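Local coordinates for stress-induced-phosphoprotein 1 (PDB 4GCN) that acts as a co-chaperone that forms a complex with hsp70 and hsp90, binding the hsp90 C-terminal pentapeptide and inhibiting hsp90 ATPase activity, at residues A[79-93]-A[102-114]. Numbering follows the deposited sequence. Where two conformers were deposited one is given.
Sequences YKLIAKAMSRAGNAF and AVQWFHRSLSEFR
The antiparallel helix pair of the predicted third tetratricopeptide repeat, in the N-terminal domain of this co-chaperone, illustrates how a TPR hairpin closes: small residues let two helices approach, and large ones lock into the gaps. Here the axes come within 7.6 Å at a crossing angle of -163°. At G90 no side chain intervenes, and CA lies over one face of the F106 ring, 3.9 Å from its centroid; a CB at this position would clash with F106 CE1. F106 also touches K121, V122 and L125 of helix 116-126. W105 is a knob among M86, A89, G90 and F93. The A89 methyl sits over one face of its indole, R108 NH1 over the opposite face, and M86 CG meets W105 CZ3 at 3.7 Å. An alanine in place of W105 would probably leave a gap against A89 and M86 and take from the R108 guanidinium the indole face it lies over. M86 reciprocates, its chain extended beyond CG among W105, R108, S109 and E112. E112 is a third knob: CG packs 3.7 Å from A83 N, and the carboxylate lies beside I82 CG2 and M86 CE, with OE2 in a long, weak ion pair to R73. In the modelled S87 conformer, one of two, S87 OG and S109 OG lie 2.5 Å apart, an unusually short hydrogen bond, doubtful in detail. Shape complementarity therefore dominates, apolar knobs being flanked by a carboxylate.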
loop_
_atom_site.group_PDB
_atom_site.type_symbol
_atom_site.label_atom_id
_atom_site.label_comp_id
_atom_site.label_asym_id
_atom_site.label_seq_id
_atom_site.Cartn_x
_atom_site.Cartn_y
_atom_site.Cartn_z
ATOM N N TYR A 79 -9.228 8.567 3.900
ATOM C CA TYR A 79 -9.855 7.289 3.547
ATOM C C TYR A 79 -9.536 6.856 2.100
ATOM O O TYR A 79 -9.576 5.663 1.805
ATOM C CB TYR A 79 -11.376 7.360 3.794
ATOM C CG TYR A 79 -12.108 8.227 2.794
ATOM C CD1 TYR A 79 -12.646 7.690 1.657
ATOM C CD2 TYR A 79 -12.247 9.618 2.992
ATOM C CE1 TYR A 79 -13.315 8.495 0.730
ATOM C CE2 TYR A 79 -12.914 10.438 2.067
ATOM C CZ TYR A 79 -13.470 9.862 0.942
ATOM O OH TYR A 79 -14.109 10.642 -0.002
ATOM N N LYS A 80 -9.245 7.810 1.212
ATOM C CA LYS A 80 -8.861 7.488 -0.181
ATOM C C LYS A 80 -7.563 6.687 -0.272
ATOM O O LYS A 80 -7.396 5.858 -1.144
ATOM C CB LYS A 80 -8.885 8.725 -1.098
ATOM C CG LYS A 80 -10.276 9.364 -1.140
ATOM C CD LYS A 80 -10.473 10.692 -1.878
ATOM C CE LYS A 80 -9.705 11.918 -1.311
ATOM N NZ LYS A 80 -9.856 12.201 0.173
ATOM N N LEU A 81 -6.649 6.931 0.657
ATOM C CA LEU A 81 -5.342 6.236 0.729
ATOM C C LEU A 81 -5.522 4.867 1.355
ATOM O O LEU A 81 -4.792 3.922 1.072
ATOM C CB LEU A 81 -4.360 7.088 1.574
ATOM C CG LEU A 81 -4.199 8.522 1.107
ATOM C CD1 LEU A 81 -3.234 9.186 2.085
ATOM C CD2 LEU A 81 -3.721 8.540 -0.358
ATOM N N ILE A 82 -6.510 4.728 2.240
ATOM C CA ILE A 82 -6.916 3.403 2.702
ATOM C C ILE A 82 -7.558 2.581 1.542
ATOM O O ILE A 82 -7.221 1.404 1.363
ATOM C CB ILE A 82 -7.889 3.495 3.919
ATOM C CG1 ILE A 82 -7.205 4.204 5.095
ATOM C CG2 ILE A 82 -8.416 2.108 4.243
ATOM C CD1 ILE A 82 -8.180 4.510 6.297
ATOM N N ALA A 83 -8.408 3.195 0.707
ATOM C CA ALA A 83 -8.946 2.532 -0.490
ATOM C C ALA A 83 -7.840 2.045 -1.422
ATOM O O ALA A 83 -7.938 0.928 -1.967
ATOM C CB ALA A 83 -9.877 3.469 -1.253
ATOM N N LYS A 84 -6.831 2.890 -1.655
ATOM C CA LYS A 84 -5.671 2.507 -2.489
ATOM C C LYS A 84 -4.972 1.274 -1.938
ATOM O O LYS A 84 -4.639 0.409 -2.734
ATOM C CB LYS A 84 -4.677 3.611 -2.603
ATOM C CG LYS A 84 -3.477 3.265 -3.497
ATOM C CD LYS A 84 -2.659 4.520 -3.853
ATOM C CE LYS A 84 -1.923 5.111 -2.627
ATOM N NZ LYS A 84 -1.274 6.429 -2.939
ATOM N N ALA A 85 -4.802 1.165 -0.615
ATOM C CA ALA A 85 -4.164 0.011 -0.023
ATOM C C ALA A 85 -4.983 -1.217 -0.344
ATOM O O ALA A 85 -4.423 -2.277 -0.649
ATOM C CB ALA A 85 -3.991 0.132 1.508
ATOM N N MET A 86 -6.297 -1.072 -0.224
ATOM C CA MET A 86 -7.233 -2.171 -0.463
ATOM C C MET A 86 -7.186 -2.689 -1.910
ATOM O O MET A 86 -7.083 -3.892 -2.136
ATOM C CB MET A 86 -8.642 -1.756 -0.049
ATOM C CG MET A 86 -8.769 -1.653 1.463
ATOM S SD MET A 86 -10.340 -0.862 1.827
ATOM C CE MET A 86 -10.381 -1.040 3.640
ATOM N N SER A 87 -7.170 -1.807 -2.903
ATOM C CA SER A 87 -7.092 -2.223 -4.282
ATOM C C SER A 87 -5.741 -2.853 -4.581
ATOM O O SER A 87 -5.653 -3.786 -5.386
ATOM C CB SER A 87 -7.291 -1.035 -5.222
ATOM O OG SER A 87 -8.216 -0.120 -4.667
ATOM N N ARG A 88 -4.687 -2.300 -3.962
ATOM C CA ARG A 88 -3.341 -2.862 -4.178
ATOM C C ARG A 88 -3.303 -4.290 -3.682
ATOM O O ARG A 88 -2.763 -5.194 -4.344
ATOM C CB ARG A 88 -2.234 -2.031 -3.503
ATOM C CG ARG A 88 -0.849 -2.670 -3.754
ATOM C CD ARG A 88 0.366 -1.791 -3.517
ATOM N NE ARG A 88 0.451 -0.684 -4.479
ATOM C CZ ARG A 88 0.451 0.594 -4.117
ATOM N NH1 ARG A 88 0.302 0.946 -2.829
ATOM N NH2 ARG A 88 0.579 1.528 -5.054
ATOM N N ALA A 89 -3.850 -4.519 -2.484
ATOM C CA ALA A 89 -3.995 -5.841 -1.984
ATOM C C ALA A 89 -4.776 -6.767 -2.925
ATOM O O ALA A 89 -4.404 -7.943 -3.036
ATOM C CB ALA A 89 -4.703 -5.845 -0.595
ATOM N N GLY A 90 -5.857 -6.270 -3.534
ATOM C CA GLY A 90 -6.624 -7.050 -4.445
ATOM C C GLY A 90 -5.811 -7.489 -5.648
ATOM O O GLY A 90 -5.834 -8.643 -6.059
ATOM N N ASN A 91 -5.081 -6.531 -6.222
ATOM C CA ASN A 91 -4.176 -6.845 -7.276
ATOM C C ASN A 91 -3.069 -7.879 -6.934
ATOM O O ASN A 91 -2.756 -8.774 -7.740
ATOM C CB ASN A 91 -3.594 -5.543 -7.795
ATOM C CG ASN A 91 -4.581 -4.783 -8.657
ATOM O OD1 ASN A 91 -5.081 -3.740 -8.249
ATOM N ND2 ASN A 91 -4.821 -5.258 -9.850
ATOM N N ALA A 92 -2.478 -7.754 -5.748
ATOM C CA ALA A 92 -1.497 -8.705 -5.264
ATOM C C ALA A 92 -2.085 -10.115 -5.137
ATOM O O ALA A 92 -1.397 -11.077 -5.417
ATOM C CB ALA A 92 -0.835 -8.261 -3.929
ATOM N N PHE A 93 -3.342 -10.224 -4.696
ATOM C CA PHE A 93 -4.070 -11.471 -4.681
ATOM C C PHE A 93 -4.373 -12.038 -6.055
ATOM O O PHE A 93 -4.137 -13.227 -6.308
ATOM C CB PHE A 93 -5.296 -11.415 -3.827
ATOM C CG PHE A 93 -5.047 -11.765 -2.386
ATOM C CD1 PHE A 93 -4.549 -13.037 -2.033
ATOM C CD2 PHE A 93 -5.300 -10.855 -1.392
ATOM C CE1 PHE A 93 -4.423 -13.400 -0.720
ATOM C CE2 PHE A 93 -5.111 -11.203 -0.034
ATOM C CZ PHE A 93 -4.667 -12.457 0.285
ATOM N N ALA A 102 -8.861 -11.722 -3.841
ATOM C CA ALA A 102 -8.769 -10.537 -4.665
ATOM C C ALA A 102 -10.092 -9.817 -4.619
ATOM O O ALA A 102 -10.137 -8.602 -4.380
ATOM C CB ALA A 102 -8.386 -10.855 -6.113
ATOM N N VAL A 103 -11.180 -10.521 -4.941
ATOM C CA VAL A 103 -12.512 -9.909 -4.971
ATOM C C VAL A 103 -12.957 -9.437 -3.549
ATOM O O VAL A 103 -13.568 -8.359 -3.417
ATOM C CB VAL A 103 -13.498 -10.919 -5.607
ATOM C CG1 VAL A 103 -14.945 -10.555 -5.379
ATOM C CG2 VAL A 103 -13.154 -11.030 -7.121
ATOM N N GLN A 104 -12.612 -10.159 -2.517
ATOM C CA GLN A 104 -12.916 -9.664 -1.135
ATOM C C GLN A 104 -12.293 -8.264 -0.947
ATOM O O GLN A 104 -12.975 -7.365 -0.429
ATOM C CB GLN A 104 -12.391 -10.570 -0.019
ATOM C CG GLN A 104 -13.314 -11.732 0.361
ATOM C CD GLN A 104 -12.626 -12.729 1.291
ATOM O OE1 GLN A 104 -11.892 -12.330 2.203
ATOM N NE2 GLN A 104 -12.889 -14.035 1.082
ATOM N N TRP A 105 -11.045 -8.094 -1.402
ATOM C CA TRP A 105 -10.315 -6.869 -1.164
ATOM C C TRP A 105 -10.848 -5.735 -2.072
ATOM O O TRP A 105 -10.977 -4.605 -1.649
ATOM C CB TRP A 105 -8.805 -7.065 -1.370
ATOM C CG TRP A 105 -8.126 -7.547 -0.139
ATOM C CD1 TRP A 105 -7.814 -8.839 0.228
ATOM C CD2 TRP A 105 -7.667 -6.719 0.943
ATOM N NE1 TRP A 105 -7.246 -8.881 1.493
ATOM C CE2 TRP A 105 -7.125 -7.620 1.968
ATOM C CE3 TRP A 105 -7.722 -5.370 1.199
ATOM C CZ2 TRP A 105 -6.549 -7.136 3.138
ATOM C CZ3 TRP A 105 -7.082 -4.876 2.341
ATOM C CH2 TRP A 105 -6.539 -5.731 3.303
ATOM N N PHE A 106 -11.141 -6.055 -3.318
ATOM C CA PHE A 106 -11.662 -5.085 -4.266
ATOM C C PHE A 106 -13.014 -4.521 -3.788
ATOM O O PHE A 106 -13.289 -3.359 -3.929
ATOM C CB PHE A 106 -11.811 -5.761 -5.608
ATOM C CG PHE A 106 -10.493 -5.982 -6.353
ATOM C CD1 PHE A 106 -9.457 -5.083 -6.296
ATOM C CD2 PHE A 106 -10.338 -7.079 -7.176
ATOM C CE1 PHE A 106 -8.263 -5.263 -7.067
ATOM C CE2 PHE A 106 -9.130 -7.281 -7.916
ATOM C CZ PHE A 106 -8.114 -6.360 -7.855
ATOM N N HIS A 107 -13.892 -5.376 -3.306
ATOM C CA HIS A 107 -15.128 -4.930 -2.718
ATOM C C HIS A 107 -14.961 -4.035 -1.502
ATOM O O HIS A 107 -15.659 -3.007 -1.435
ATOM C CB HIS A 107 -16.025 -6.093 -2.394
ATOM C CG HIS A 107 -16.836 -6.542 -3.568
ATOM N ND1 HIS A 107 -17.716 -5.715 -4.203
ATOM C CD2 HIS A 107 -16.900 -7.761 -4.212
ATOM C CE1 HIS A 107 -18.360 -6.421 -5.193
ATOM N NE2 HIS A 107 -17.840 -7.649 -5.218
ATOM N N ARG A 108 -14.051 -4.387 -0.562
ATOM C CA ARG A 108 -13.579 -3.439 0.472
ATOM C C ARG A 108 -13.124 -2.100 -0.058
ATOM O O ARG A 108 -13.624 -1.034 0.377
ATOM C CB ARG A 108 -12.560 -4.092 1.354
ATOM C CG ARG A 108 -13.238 -5.115 2.276
ATOM C CD ARG A 108 -12.287 -5.970 3.052
ATOM N NE ARG A 108 -11.725 -5.170 4.160
ATOM C CZ ARG A 108 -10.511 -5.356 4.685
ATOM N NH1 ARG A 108 -9.756 -6.350 4.269
ATOM N NH2 ARG A 108 -10.054 -4.579 5.679
ATOM N N SER A 109 -12.304 -2.142 -1.108
ATOM C CA SER A 109 -11.779 -0.972 -1.609
ATOM C C SER A 109 -12.863 -0.079 -2.191
ATOM O O SER A 109 -12.852 1.120 -1.974
ATOM C CB SER A 109 -10.755 -1.282 -2.690
ATOM O OG SER A 109 -10.287 -0.071 -3.241
ATOM N N LEU A 110 -13.797 -0.654 -2.944
ATOM C CA LEU A 110 -14.828 0.123 -3.572
ATOM C C LEU A 110 -15.749 0.741 -2.538
ATOM O O LEU A 110 -16.294 1.833 -2.716
ATOM C CB LEU A 110 -15.689 -0.768 -4.485
ATOM C CG LEU A 110 -14.994 -1.175 -5.763
ATOM C CD1 LEU A 110 -15.869 -2.133 -6.558
ATOM C CD2 LEU A 110 -14.735 0.131 -6.569
ATOM N N SER A 111 -15.965 0.026 -1.468
ATOM C CA SER A 111 -16.834 0.544 -0.404
ATOM C C SER A 111 -16.111 1.689 0.322
ATOM O O SER A 111 -16.728 2.602 0.850
ATOM C CB SER A 111 -17.195 -0.604 0.616
ATOM O OG SER A 111 -18.087 -1.593 0.101
ATOM N N GLU A 112 -14.805 1.621 0.410
ATOM C CA GLU A 112 -14.030 2.710 1.004
ATOM C C GLU A 112 -14.063 4.007 0.107
ATOM O O GLU A 112 -14.269 5.135 0.584
ATOM C CB GLU A 112 -12.600 2.239 1.220
ATOM C CG GLU A 112 -11.794 2.985 2.292
ATOM C CD GLU A 112 -12.198 2.695 3.725
ATOM O OE1 GLU A 112 -11.786 3.483 4.634
ATOM O OE2 GLU A 112 -12.862 1.698 3.956
ATOM N N PHE A 113 -13.861 3.808 -1.177
ATOM C CA PHE A 113 -13.830 4.914 -2.142
ATOM C C PHE A 113 -14.228 4.361 -3.523
ATOM O O PHE A 113 -13.547 3.472 -4.035
ATOM C CB PHE A 113 -12.433 5.528 -2.256
ATOM C CG PHE A 113 -12.336 6.630 -3.297
ATOM C CD1 PHE A 113 -13.042 7.791 -3.160
ATOM C CD2 PHE A 113 -11.588 6.448 -4.430
ATOM C CE1 PHE A 113 -13.005 8.793 -4.116
ATOM C CE2 PHE A 113 -11.515 7.437 -5.406
ATOM C CZ PHE A 113 -12.218 8.619 -5.247
ATOM N N ARG A 114 -15.305 4.895 -4.104
ATOM C CA ARG A 114 -15.853 4.323 -5.343
ATOM C C ARG A 114 -14.935 4.663 -6.535
ATOM O O ARG A 114 -14.942 5.761 -7.035
ATOM C CB ARG A 114 -17.268 4.814 -5.578
ATOM C CG ARG A 114 -18.125 3.900 -6.476
ATOM C CD ARG A 114 -19.200 4.679 -7.252
ATOM N NE ARG A 114 -18.943 4.726 -8.703
ATOM C CZ ARG A 114 -19.560 3.988 -9.645
ATOM N NH1 ARG A 114 -20.528 3.109 -9.344
ATOM N NH2 ARG A 114 -19.210 4.137 -10.926
#